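Local coordinates for putative amidohydrolase (Unidentified, PDB 3FEQ), which probably hydrolyses proline-containing dipeptides as a zinc-bound prolidase of the amidohydrolase superfamily, at residues R128-G133 / V360-Q365; D63-V68 / Q188-A193; H67-N72 / W113-A118. One frame throughout, in Å; residues are numbered along the deposited sequence.

Contact 1: R128-G133 / V360-Q365; sequences RIFPSG and VNMQGQ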
loop_
_atom_site.group_PDB
_atom_site.type_symbol
_atom_site.label_atom_id
_atom_site.label_comp_id
_atom_site.label_asym_id
_atom_site.label_seq_id
_atom_site.Cartn_x
_atom_site.Cartn_y
_atom_site.Cartn_z
ATOM N N ARG C 128 -13.853 -37.040 14.686
ATOM C CA ARG C 128 -14.542 -35.792 14.381
ATOM C C ARG C 128 -13.720 -34.688 14.993
ATOM O O ARG C 128 -13.170 -34.856 16.079
ATOM C CB ARG C 128 -15.969 -35.780 14.945
ATOM C CG ARG C 128 -16.667 -34.418 14.918
ATOM C CD ARG C 128 -18.135 -34.511 15.314
ATOM N NE ARG C 128 -18.435 -35.771 15.981
ATOM C CZ ARG C 128 -19.302 -36.671 15.528
ATOM N NH1 ARG C 128 -19.492 -37.798 16.202
ATOM N NH2 ARG C 128 -19.989 -36.442 14.411
ATOM N N ILE C 129 -13.573 -33.591 14.253
ATOM C CA ILE C 129 -12.796 -32.451 14.713
ATOM C C ILE C 129 -13.714 -31.271 15.081
ATOM O O ILE C 129 -14.654 -30.937 14.343
ATOM C CB ILE C 129 -11.747 -32.032 13.666
ATOM C CG1 ILE C 129 -10.868 -33.225 13.283
ATOM C CG2 ILE C 129 -10.848 -30.945 14.209
ATOM C CD1 ILE C 129 -10.042 -33.019 12.014
ATOM N N PHE C 130 -13.461 -30.685 16.250
ATOM C CA PHE C 130 -14.014 -29.386 16.593
ATOM C C PHE C 130 -12.936 -28.320 16.477
ATOM O O PHE C 130 -12.243 -28.029 17.454
ATOM C CB PHE C 130 -14.607 -29.400 18.001
ATOM C CG PHE C 130 -15.803 -30.294 18.144
ATOM C CD1 PHE C 130 -15.673 -31.574 18.658
ATOM C CD2 PHE C 130 -17.055 -29.860 17.756
ATOM C CE1 PHE C 130 -16.762 -32.405 18.768
ATOM C CE2 PHE C 130 -18.157 -30.684 17.872
ATOM C CZ PHE C 130 -18.011 -31.958 18.376
ATOM N N PRO C 131 -12.821 -27.703 15.287
ATOM C CA PRO C 131 -11.676 -26.868 14.985
ATOM C C PRO C 131 -11.771 -25.499 15.653
ATOM O O PRO C 131 -12.864 -24.941 15.806
ATOM C CB PRO C 131 -11.744 -26.733 13.471
ATOM C CG PRO C 131 -13.181 -26.786 13.168
ATOM C CD PRO C 131 -13.801 -27.699 14.190
ATOM N N SER C 132 -10.623 -24.994 16.084
ATOM C CA SER C 132 -10.528 -23.643 16.608
ATOM C C SER C 132 -10.131 -22.665 15.493
ATOM O O SER C 132 -10.286 -21.447 15.631
ATOM C CB SER C 132 -9.529 -23.594 17.775
ATOM O OG SER C 132 -10.032 -24.278 18.925
ATOM N N GLY C 133 -9.690 -23.220 14.363
ATOM C CA GLY C 133 -9.008 -22.445 13.346
ATOM C C GLY C 133 -7.628 -22.139 13.873
ATOM O O GLY C 133 -6.829 -23.044 14.062
ATOM N N VAL C 360 -17.745 -29.590 24.696
ATOM C CA VAL C 360 -18.041 -29.343 23.297
ATOM C C VAL C 360 -19.521 -29.115 22.980
ATOM O O VAL C 360 -19.886 -29.141 21.798
ATOM C CB VAL C 360 -17.437 -30.421 22.343
ATOM C CG1 VAL C 360 -15.927 -30.492 22.506
ATOM C CG2 VAL C 360 -18.068 -31.789 22.574
ATOM N N ASN C 361 -20.334 -28.824 24.013
ATOM C CA ASN C 361 -21.791 -28.542 23.891
ATOM C C ASN C 361 -22.600 -29.642 23.226
ATOM O O ASN C 361 -23.569 -29.359 22.526
ATOM C CB ASN C 361 -22.072 -27.232 23.140
ATOM C CG ASN C 361 -21.735 -26.004 23.950
ATOM O OD1 ASN C 361 -22.329 -25.762 24.997
ATOM N ND2 ASN C 361 -20.823 -25.182 23.436
ATOM N N MET C 362 -22.174 -30.885 23.396
ATOM C CA MET C 362 -22.850 -31.999 22.755
ATOM C C MET C 362 -23.454 -32.911 23.814
ATOM O O MET C 362 -23.478 -34.135 23.648
ATOM C CB MET C 362 -21.878 -32.775 21.868
ATOM C CG MET C 362 -21.540 -32.099 20.549
ATOM S SD MET C 362 -22.896 -32.092 19.348
ATOM C CE MET C 362 -22.135 -32.841 17.907
ATOM N N GLN C 363 -23.935 -32.298 24.900
ATOM C CA GLN C 363 -24.521 -33.030 26.026
ATOM C C GLN C 363 -25.714 -33.834 25.542
ATOM O O GLN C 363 -26.612 -33.293 24.924
ATOM C CB GLN C 363 -24.892 -32.096 27.193
ATOM C CG GLN C 363 -25.740 -30.859 26.826
ATOM C CD GLN C 363 -24.921 -29.652 26.320
ATOM O OE1 GLN C 363 -25.382 -28.872 25.467
ATOM N NE2 GLN C 363 -23.718 -29.487 26.864
ATOM N N GLY C 364 -25.652 -35.150 25.692
ATOM C CA GLY C 364 -26.717 -36.003 25.188
ATOM C C GLY C 364 -26.467 -36.493 23.780
ATOM O O GLY C 364 -27.078 -37.464 23.344
ATOM N N GLN C 365 -25.553 -35.839 23.073
ATOM C CA GLN C 365 -25.253 -36.191 21.694
ATOM C C GLN C 365 -24.042 -37.109 21.622
ATOM O O GLN C 365 -24.007 -38.038 20.826
ATOM C CB GLN C 365 -24.987 -34.921 20.896
ATOM C CG GLN C 365 -25.853 -34.738 19.669
ATOM C CD GLN C 365 -27.325 -34.858 19.966
ATOM O OE1 GLN C 365 -28.080 -35.416 19.167
ATOM N NE2 GLN C 365 -27.747 -34.345 21.120
#
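Phe-130 meets Val-360 and Met-362 in a buried apolar contact of the amidohydrolase TIM barrel. It joins the chain at strand 128-129 to the loop after helix 354-359. No hydrogen bond joins the two segments. Val-360 covers one face of the phenyl ring as a CH-pi contact. Its CB stands 4.2 Å from the centroid of the Phe-130 ring, only 11° off the ring normal. The methyls of Val-360 spread over neighbouring ring atoms, with CG1 4.0 Å from Phe-130 CD1 and CG2 4.1 Å from Phe-130 CE1. The two side chains cross at about a right angle.

Helix 354-359 ends in a Schellman motif, with Asn-361 at positive phi as its C-prime residue. This turn separates Val-360 from Met-362, yet both side chains reach the same phenyl ring. The loop then turns again, and Gln-365 N bonds to Met-362 O. Arg-106 of strand 102-107 touches both Phe-130 and Val-360. The Met-362 chain bends at chi2 (-71°) and again at chi3. The nearest approach to the ring is by a methylene rather than by sulfur: Met-362 CG lies 4.1 Å from Phe-130 CZ.

Contact 2: D63-V68 / Q188-A193; sequences DCHVHV and QIKIMA. With ZN (zinc ion), chain U.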
loop_
_atom_site.group_PDB
_atom_site.type_symbol
_atom_site.label_atom_id
_atom_site.label_comp_id
_atom_site.label_asym_id
_atom_site.label_seq_id
_atom_site.Cartn_x
_atom_site.Cartn_y
_atom_site.Cartn_z
ATOM N N ASP C 63 -11.190 -35.927 23.167
ATOM C CA ASP C 63 -10.017 -35.220 23.676
ATOM C C ASP C 63 -10.167 -33.718 23.480
ATOM O O ASP C 63 -10.326 -33.244 22.349
ATOM C CB ASP C 63 -8.764 -35.699 22.959
ATOM C CG ASP C 63 -7.504 -35.256 23.644
ATOM O OD1 ASP C 63 -7.483 -34.140 24.220
ATOM O OD2 ASP C 63 -6.529 -36.038 23.601
ATOM N N CYS C 64 -10.074 -32.970 24.574
ATOM C CA CYS C 64 -10.494 -31.585 24.559
ATOM C C CYS C 64 -9.364 -30.621 24.292
ATOM O O CYS C 64 -9.583 -29.409 24.293
ATOM C CB CYS C 64 -11.139 -31.208 25.889
ATOM S SG CYS C 64 -12.640 -32.079 26.232
ATOM N N HIS C 65 -8.152 -31.148 24.121
ATOM C CA HIS C 65 -7.016 -30.323 23.716
ATOM C C HIS C 65 -6.003 -31.124 22.889
ATOM O O HIS C 65 -5.138 -31.794 23.436
ATOM C CB HIS C 65 -6.353 -29.702 24.955
ATOM C CG HIS C 65 -5.508 -28.500 24.667
ATOM N ND1 HIS C 65 -5.856 -27.228 25.069
ATOM C CD2 HIS C 65 -4.314 -28.380 24.038
ATOM C CE1 HIS C 65 -4.914 -26.376 24.693
ATOM N NE2 HIS C 65 -3.969 -27.050 24.059
ATOM N N VAL C 66 -6.120 -31.057 21.567
ATOM C CA VAL C 66 -5.073 -31.571 20.671
ATOM C C VAL C 66 -4.587 -30.508 19.688
ATOM O O VAL C 66 -5.276 -29.519 19.446
ATOM C CB VAL C 66 -5.563 -32.769 19.846
ATOM C CG1 VAL C 66 -5.879 -33.941 20.738
ATOM C CG2 VAL C 66 -6.758 -32.384 19.038
ATOM N N HIS C 67 -3.395 -30.715 19.135
ATOM C CA HIS C 67 -2.977 -30.018 17.926
ATOM C C HIS C 67 -2.693 -31.071 16.873
ATOM O O HIS C 67 -1.588 -31.598 16.772
ATOM C CB HIS C 67 -1.755 -29.125 18.168
ATOM C CG HIS C 67 -1.951 -28.109 19.249
ATOM N ND1 HIS C 67 -2.402 -26.832 18.999
ATOM C CD2 HIS C 67 -1.793 -28.195 20.591
ATOM C CE1 HIS C 67 -2.517 -26.176 20.140
ATOM N NE2 HIS C 67 -2.158 -26.982 21.123
ATOM N N VAL C 68 -3.736 -31.410 16.131
ATOM C CA VAL C 68 -3.680 -32.410 15.082
ATOM C C VAL C 68 -2.606 -32.118 14.060
ATOM O O VAL C 68 -2.024 -33.034 13.507
ATOM C CB VAL C 68 -4.994 -32.431 14.346
ATOM C CG1 VAL C 68 -4.880 -33.263 13.088
ATOM C CG2 VAL C 68 -6.097 -32.915 15.270
ATOM N N GLN C 188 -15.201 -23.261 18.134
ATOM C CA GLN C 188 -14.946 -22.379 19.273
ATOM C C GLN C 188 -13.708 -21.516 19.018
ATOM O O GLN C 188 -13.020 -21.683 18.001
ATOM C CB GLN C 188 -14.829 -23.169 20.590
ATOM C CG GLN C 188 -13.620 -24.051 20.686
ATOM C CD GLN C 188 -13.697 -25.258 19.763
ATOM O OE1 GLN C 188 -14.753 -25.866 19.619
ATOM N NE2 GLN C 188 -12.571 -25.610 19.138
ATOM N N ILE C 189 -13.430 -20.593 19.933
ATOM C CA ILE C 189 -12.300 -19.697 19.762
ATOM C C ILE C 189 -11.260 -19.962 20.818
ATOM O O ILE C 189 -11.610 -20.048 21.986
ATOM C CB ILE C 189 -12.731 -18.240 19.860
ATOM C CG1 ILE C 189 -13.750 -17.893 18.756
ATOM C CG2 ILE C 189 -11.513 -17.338 19.805
ATOM C CD1 ILE C 189 -13.199 -18.034 17.328
ATOM N N LYS C 190 -9.998 -20.129 20.399
ATOM C CA LYS C 190 -8.868 -20.348 21.306
ATOM C C LYS C 190 -8.029 -19.087 21.366
ATOM O O LYS C 190 -7.769 -18.467 20.338
ATOM C CB LYS C 190 -8.004 -21.527 20.826
ATOM C CG LYS C 190 -6.537 -21.564 21.365
ATOM C CD LYS C 190 -6.290 -22.654 22.427
ATOM C CE LYS C 190 -4.976 -22.440 23.201
ATOM N NZ LYS C 190 -3.972 -23.552 23.037
ATOM N N ILE C 191 -7.638 -18.689 22.576
ATOM C CA ILE C 191 -6.731 -17.559 22.785
ATOM C C ILE C 191 -5.633 -17.952 23.782
ATOM O O ILE C 191 -5.796 -18.878 24.579
ATOM C CB ILE C 191 -7.482 -16.295 23.305
ATOM C CG1 ILE C 191 -7.844 -16.423 24.791
ATOM C CG2 ILE C 191 -8.747 -16.031 22.497
ATOM C CD1 ILE C 191 -8.366 -15.123 25.397
ATOM N N MET C 192 -4.512 -17.249 23.720
ATOM C CA MET C 192 -3.492 -17.361 24.739
ATOM C C MET C 192 -3.633 -16.199 25.736
ATOM O O MET C 192 -3.461 -15.041 25.369
ATOM C CB MET C 192 -2.112 -17.357 24.085
ATOM C CG MET C 192 -2.038 -18.123 22.768
ATOM S SD MET C 192 -2.189 -19.897 22.977
ATOM C CE MET C 192 -1.230 -20.487 21.565
ATOM N N ALA C 193 -3.967 -16.513 26.989
ATOM C CA ALA C 193 -4.151 -15.497 28.042
ATOM C C ALA C 193 -3.030 -15.480 29.069
ATOM O O ALA C 193 -3.176 -14.891 30.138
ATOM C CB ALA C 193 -5.473 -15.683 28.746
HETATM ZN ZN ZN U . -1.952 -25.874 23.055
#
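Lys-190 of strand 189-192 meets His-65 and, less closely, His-67. Before it in the segment, Gln-188 packs on Arg-106 of strand 102-107.

Lys-190 points at the histidines. Its chain leaves with CG anti to the backbone N (chi1 159°), then bends at chi2 and chi4. NZ arrives near the plane of both rings, at their edges. It is 3.4 Å from His-65 CE1 and 4.2 Å from His-67 CE1. Both histidines bind the same zinc ion, and Asp-323 completes this site. His-65 NE2 lies 2.5 Å from the zinc, in the ring plane. His-67 NE2 lies 2.2 Å from it. The far nitrogens are held as well: His-65 ND1 is hydrogen-bonded to Glu-250 OE1, and His-67 ND1 to Gly-109 O. These bonds fix the rotation of each ring with NE2 toward the metal. An Asx turn ties the backbone before them: His-65 N donates to Asp-63 OD1 on the anti side of the carboxylate (3.1 Å, 168°).

Lys-190 NZ is also 3.1 Å from this zinc, though not as a metal bond. It lies close to a second zinc, whose site includes His-231 and His-251. Farther on, Met-192 packs on strand 135-137.

The arrangement is the binuclear metal centre of an amidohydrolase barrel. It pairs the His-x-His motif with a strand lysine. The nearness of Lys-190 to both zincs is consistent with the lysine that, in many relatives, is carboxylated and bridges the metals.

Contact 3: H67-N72 / W113-A118; sequences HVLASN and WSLMQA. With ZN (zinc ion), chain U.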
loop_
_atom_site.group_PDB
_atom_site.type_symbol
_atom_site.label_atom_id
_atom_site.label_comp_id
_atom_site.label_asym_id
_atom_site.label_seq_id
_atom_site.Cartn_x
_atom_site.Cartn_y
_atom_site.Cartn_z
ATOM N N HIS C 67 -3.395 -30.715 19.135
ATOM C CA HIS C 67 -2.977 -30.018 17.926
ATOM C C HIS C 67 -2.693 -31.071 16.873
ATOM O O HIS C 67 -1.588 -31.598 16.772
ATOM C CB HIS C 67 -1.755 -29.125 18.168
ATOM C CG HIS C 67 -1.951 -28.109 19.249
ATOM N ND1 HIS C 67 -2.402 -26.832 18.999
ATOM C CD2 HIS C 67 -1.793 -28.195 20.591
ATOM C CE1 HIS C 67 -2.517 -26.176 20.140
ATOM N NE2 HIS C 67 -2.158 -26.982 21.123
ATOM N N VAL C 68 -3.736 -31.410 16.131
ATOM C CA VAL C 68 -3.680 -32.410 15.082
ATOM C C VAL C 68 -2.606 -32.118 14.060
ATOM O O VAL C 68 -2.024 -33.034 13.507
ATOM C CB VAL C 68 -4.994 -32.431 14.346
ATOM C CG1 VAL C 68 -4.880 -33.263 13.088
ATOM C CG2 VAL C 68 -6.097 -32.915 15.270
ATOM N N LEU C 69 -2.353 -30.839 13.803
ATOM C CA LEU C 69 -1.370 -30.444 12.801
ATOM C C LEU C 69 0.068 -30.303 13.317
ATOM O O LEU C 69 1.009 -30.127 12.533
ATOM C CB LEU C 69 -1.825 -29.168 12.122
ATOM C CG LEU C 69 -2.802 -29.500 11.005
ATOM C CD1 LEU C 69 -3.822 -28.425 10.907
ATOM C CD2 LEU C 69 -2.060 -29.670 9.673
ATOM N N ALA C 70 0.238 -30.409 14.631
ATOM C CA ALA C 70 1.558 -30.333 15.250
ATOM C C ALA C 70 2.387 -31.581 14.951
ATOM O O ALA C 70 2.566 -32.449 15.810
ATOM C CB ALA C 70 1.425 -30.127 16.747
ATOM N N SER C 71 2.899 -31.661 13.728
ATOM C CA SER C 71 3.615 -32.846 13.295
ATOM C C SER C 71 5.082 -32.853 13.713
ATOM O O SER C 71 5.751 -33.873 13.561
ATOM C CB SER C 71 3.490 -33.037 11.789
ATOM O OG SER C 71 4.205 -32.042 11.094
ATOM N N ASN C 72 5.588 -31.726 14.218
ATOM C CA ASN C 72 6.822 -31.745 15.010
ATOM C C ASN C 72 6.900 -30.775 16.192
ATOM O O ASN C 72 6.268 -29.726 16.184
ATOM C CB ASN C 72 8.067 -31.663 14.124
ATOM C CG ASN C 72 8.452 -30.257 13.793
ATOM O OD1 ASN C 72 9.267 -29.637 14.488
ATOM N ND2 ASN C 72 7.885 -29.740 12.713
ATOM N N TRP C 113 -11.770 -25.836 9.135
ATOM C CA TRP C 113 -13.016 -26.422 8.714
ATOM C C TRP C 113 -12.779 -27.471 7.636
ATOM O O TRP C 113 -13.445 -28.502 7.633
ATOM C CB TRP C 113 -13.936 -25.299 8.235
ATOM C CG TRP C 113 -15.199 -25.708 7.563
ATOM C CD1 TRP C 113 -16.409 -25.890 8.149
ATOM C CD2 TRP C 113 -15.406 -25.865 6.153
ATOM N NE1 TRP C 113 -17.353 -26.197 7.199
ATOM C CE2 TRP C 113 -16.762 -26.193 5.965
ATOM C CE3 TRP C 113 -14.561 -25.806 5.034
ATOM C CZ2 TRP C 113 -17.303 -26.461 4.704
ATOM C CZ3 TRP C 113 -15.098 -26.064 3.779
ATOM C CH2 TRP C 113 -16.457 -26.386 3.625
ATOM N N SER C 114 -11.796 -27.246 6.763
ATOM C CA SER C 114 -11.468 -28.223 5.706
ATOM C C SER C 114 -11.134 -29.610 6.260
ATOM O O SER C 114 -11.537 -30.627 5.683
ATOM C CB SER C 114 -10.314 -27.763 4.803
ATOM O OG SER C 114 -9.945 -26.424 5.039
ATOM N N LEU C 115 -10.373 -29.653 7.352
ATOM C CA LEU C 115 -9.976 -30.932 7.934
ATOM C C LEU C 115 -11.175 -31.633 8.554
ATOM O O LEU C 115 -11.349 -32.838 8.419
ATOM C CB LEU C 115 -8.899 -30.732 8.989
ATOM C CG LEU C 115 -7.606 -31.519 8.779
ATOM C CD1 LEU C 115 -6.837 -31.603 10.074
ATOM C CD2 LEU C 115 -7.886 -32.895 8.256
ATOM N N MET C 116 -12.010 -30.854 9.220
ATOM C CA MET C 116 -13.243 -31.348 9.783
ATOM C C MET C 116 -14.085 -32.006 8.705
ATOM O O MET C 116 -14.592 -33.104 8.898
ATOM C CB MET C 116 -13.990 -30.182 10.411
ATOM C CG MET C 116 -15.371 -30.488 10.891
ATOM S SD MET C 116 -16.078 -28.941 11.402
ATOM C CE MET C 116 -17.092 -29.457 12.799
ATOM N N GLN C 117 -14.202 -31.339 7.562
ATOM C CA GLN C 117 -14.957 -31.841 6.415
ATOM C C GLN C 117 -14.376 -33.117 5.849
ATOM O O GLN C 117 -15.109 -34.021 5.468
ATOM C CB GLN C 117 -14.976 -30.788 5.310
ATOM C CG GLN C 117 -15.886 -29.643 5.604
ATOM C CD GLN C 117 -17.270 -30.123 5.863
ATOM O OE1 GLN C 117 -17.972 -30.523 4.937
ATOM N NE2 GLN C 117 -17.654 -30.167 7.135
ATOM N N ALA C 118 -13.053 -33.162 5.764
ATOM C CA ALA C 118 -12.345 -34.316 5.246
ATOM C C ALA C 118 -12.669 -35.599 6.014
ATOM O O ALA C 118 -12.843 -36.657 5.404
ATOM C CB ALA C 118 -10.855 -34.054 5.245
HETATM ZN ZN ZN U . -1.952 -25.874 23.055
#
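The turn that begins at the second histidine of the His-x-His zinc motif packs its Val-68 and Leu-69 against Leu-115 of helix 113-120. It is a type I beta turn from His-67 to Ala-70, closed by a hydrogen bond of 3.1 Å from Ala-70 N to His-67 O. The two apolar residues occupy its central positions. An inverse gamma turn centred on Ala-70 comes next.

Val-68 and Leu-115 reach toward each other tip to tip. Val-68 CG1 and Leu-115 CD1 are 4.0 Å apart. The valine sets CG1 anti to its own nitrogen (chi1 169°), and this branch does the touching. Leu-69 adds a looser contact: its CD1 lies 4.5 Å from Leu-115 CD1. One leucine methyl therefore serves both turn residues, and the buried surface is small.

Helix 113-120 connects strand 102-107 to strand 128-129. These strands are parallel neighbours, so the unit is a beta-alpha-beta crossover of the TIM barrel. The contact joins this crossover helix to the loop leaving strand 56-66. Leu-94 of helix 90-99 touches both Val-68 and Leu-115. Ile-84 of a second subunit also packs on Leu-115, so Leu-115 also takes part in the subunit interface.

Asp-112 holds the first turn of the helix with its carboxylate. Its OD1 accepts a hydrogen bond from the backbone N of Leu-115, and its OD2 is hydrogen-bonded to Ser-114 OG.

Overall arrangement
Contacts 2 and 3 share His-67 and Val-68. From this one stretch, His-67 faces the zinc in contact 2, while Val-68 faces helix 113-120 in contact 3. Their centres are 12 Å apart. Contact 1 also lies 12 Å from contact 2, centre to centre, and is joined to it by the amide of Gln-188. Gln-188 NE2 is 2.9 Å from Ser-132 OG and 3.0 Å from Phe-130 O, both probable hydrogen bonds. Contacts 1 and 3 have centres 14 Å apart and touch where Met-116 SD approaches Pro-131 CD at 3.8 Å. Contact 2 holds two of the three residues of one zinc site, and contact 3 touches it through His-67.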